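Local coordinates for protein enoyl-CoA hydratase (Mycobacterium tuberculosis, PDB 4JJT) that probably acts as a lyase of the crotonase-like enoyl-CoA hydratase/isomerase family, expected to add water across the double bond of enoyl-CoA thioesters, at residues D81-R85 with P134-L138. Sequence-based numbering, arbitrary orientation.
Sequences DISPR and PTWGL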
loop_
_atom_site.group_PDB
_atom_site.type_symbol
_atom_site.label_atom_id
_atom_site.label_comp_id
_atom_site.label_asym_id
_atom_site.label_seq_id
_atom_site.Cartn_x
_atom_site.Cartn_y
_atom_site.Cartn_z
ATOM N N ASP A 81 -17.690 20.125 -10.775
ATOM C CA ASP A 81 -16.632 19.446 -10.034
ATOM C C ASP A 81 -16.544 19.956 -8.595
ATOM O O ASP A 81 -16.347 21.146 -8.355
ATOM C CB ASP A 81 -15.287 19.585 -10.754
ATOM C CG ASP A 81 -14.956 21.021 -11.108
ATOM O OD1 ASP A 81 -13.780 21.298 -11.424
ATOM O OD2 ASP A 81 -15.869 21.873 -11.066
ATOM N N ILE A 82 -16.697 19.042 -7.642
ATOM C CA ILE A 82 -16.795 19.407 -6.231
ATOM C C ILE A 82 -15.768 18.657 -5.383
ATOM O O ILE A 82 -15.826 17.436 -5.261
ATOM C CB ILE A 82 -18.210 19.130 -5.674
ATOM C CG1 ILE A 82 -19.290 19.780 -6.550
ATOM C CG2 ILE A 82 -18.322 19.617 -4.239
ATOM C CD1 ILE A 82 -19.855 18.870 -7.636
ATOM N N SER A 83 -14.836 19.401 -4.793
ATOM C CA SER A 83 -13.755 18.820 -3.998
ATOM C C SER A 83 -14.224 18.408 -2.602
ATOM O O SER A 83 -15.161 18.994 -2.064
ATOM C CB SER A 83 -12.606 19.823 -3.877
ATOM O OG SER A 83 -12.187 20.275 -5.154
ATOM N N PRO A 84 -13.570 17.396 -2.004
ATOM C CA PRO A 84 -13.932 16.973 -0.645
ATOM C C PRO A 84 -13.488 17.993 0.399
ATOM O O PRO A 84 -12.383 18.528 0.297
ATOM C CB PRO A 84 -13.153 15.669 -0.472
ATOM C CG PRO A 84 -11.993 15.815 -1.363
ATOM C CD PRO A 84 -12.488 16.567 -2.560
ATOM N N ARG A 85 -14.333 18.248 1.395
ATOM C CA ARG A 85 -14.077 19.319 2.353
ATOM C C ARG A 85 -14.145 18.864 3.809
ATOM O O ARG A 85 -13.831 19.635 4.715
ATOM C CB ARG A 85 -15.063 20.467 2.130
ATOM C CG ARG A 85 -15.068 20.999 0.712
ATOM C CD ARG A 85 -16.174 22.014 0.509
ATOM N NE ARG A 85 -16.008 23.181 1.370
ATOM C CZ ARG A 85 -16.871 24.189 1.432
ATOM N NH1 ARG A 85 -16.640 25.211 2.243
ATOM N NH2 ARG A 85 -17.966 24.175 0.683
ATOM N N PRO A 134 -18.421 10.085 -8.406
ATOM C CA PRO A 134 -18.245 10.536 -7.021
ATOM C C PRO A 134 -16.899 11.214 -6.759
ATOM O O PRO A 134 -15.889 10.861 -7.368
ATOM C CB PRO A 134 -18.348 9.235 -6.213
ATOM C CG PRO A 134 -18.068 8.146 -7.192
ATOM C CD PRO A 134 -18.631 8.630 -8.487
ATOM N N THR A 135 -16.901 12.190 -5.853
ATOM C CA THR A 135 -15.682 12.894 -5.461
ATOM C C THR A 135 -15.558 13.003 -3.944
ATOM O O THR A 135 -14.570 13.531 -3.435
ATOM C CB THR A 135 -15.618 14.311 -6.065
ATOM O OG1 THR A 135 -16.720 15.092 -5.585
ATOM C CG2 THR A 135 -15.657 14.255 -7.586
ATOM N N TRP A 136 -16.564 12.510 -3.225
ATOM C CA TRP A 136 -16.564 12.589 -1.767
ATOM C C TRP A 136 -16.312 11.237 -1.101
ATOM O O TRP A 136 -16.675 11.033 0.054
ATOM C CB TRP A 136 -17.873 13.200 -1.251
ATOM C CG TRP A 136 -17.940 14.692 -1.353
ATOM C CD1 TRP A 136 -17.044 15.513 -1.975
ATOM C CD2 TRP A 136 -18.954 15.546 -0.811
ATOM N NE1 TRP A 136 -17.437 16.825 -1.857
ATOM C CE2 TRP A 136 -18.607 16.871 -1.146
ATOM C CE3 TRP A 136 -20.122 15.320 -0.076
ATOM C CZ2 TRP A 136 -19.385 17.961 -0.773
ATOM C CZ3 TRP A 136 -20.892 16.406 0.292
ATOM C CH2 TRP A 136 -20.520 17.707 -0.055
ATOM N N GLY A 137 -15.704 10.315 -1.839
ATOM C CA GLY A 137 -15.227 9.073 -1.260
ATOM C C GLY A 137 -16.129 7.857 -1.364
ATOM O O GLY A 137 -15.847 6.829 -0.752
ATOM N N LEU A 138 -17.202 7.955 -2.144
ATOM C CA LEU A 138 -18.192 6.875 -2.221
ATOM C C LEU A 138 -17.624 5.555 -2.744
ATOM O O LEU A 138 -17.838 4.504 -2.143
ATOM C CB LEU A 138 -19.408 7.299 -3.055
ATOM C CG LEU A 138 -20.614 6.360 -3.034
ATOM C CD1 LEU A 138 -21.919 7.143 -3.022
ATOM C CD2 LEU A 138 -20.591 5.420 -4.227
#
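Thr135 and Trp136 reach over to the backbone carbonyls of Ile82 and Ser83, giving two successive carbonyls a side-chain donor each. The first bond runs from Thr135 OG1 to Ile82 O, 2.5 Å apart. Its C=O...donor angle of 158° and its position in the carbonyl plane identify a nearly head-on approach. Chi1 of Thr135 (62°) sets the hydroxyl between its own N and carbonyl carbon, which leaves CG2 beside the backbone N and farther from the acceptor. OG1 is also hydrogen-bonded to a glycerol molecule, probably from the crystallisation liquor.

The second bond is weak: Trp136 NE1 lies 3.2 Å from Ser83 O, with an N-H...O angle of 147°. The oxygen sits at the edge of the indole, near its plane, but the contact is long and bent. Apolar contacts accompany it. Ile82 CG2 comes obliquely to the NE1-CE2-CZ2 side of the indole, 3.8 Å from Trp136 NE1 and 4.0 Å from Trp136 CZ2. At the pyrrole part, Pro84 CA comes 3.7 Å from Trp136 CD1, again obliquely, while the Thr135 carbonyl oxygen abuts the proline ring, 3.8 Å from Pro84 CD and almost as near CB and CG. The indole is thus approached by three consecutive residues, Ile82, Ser83 and Pro84.

Segment 81-85 is irregular and leads toward strand 93-97, whereas 134-137 is irregular up to Gly137, the N-cap residue of helix 138-146. Tyr111 of helix 104-111 touches both Pro84 and Trp136, Leu68 packs on Ile82 and Trp136, and helix 197-237 meets Thr135 through Ala226 and Arg230. Pro84 also packs on Trp220 of a neighbouring subunit, placing this join between two loops of the crotonase-like fold beside helix 104-111, helix 197-237 and a subunit interface.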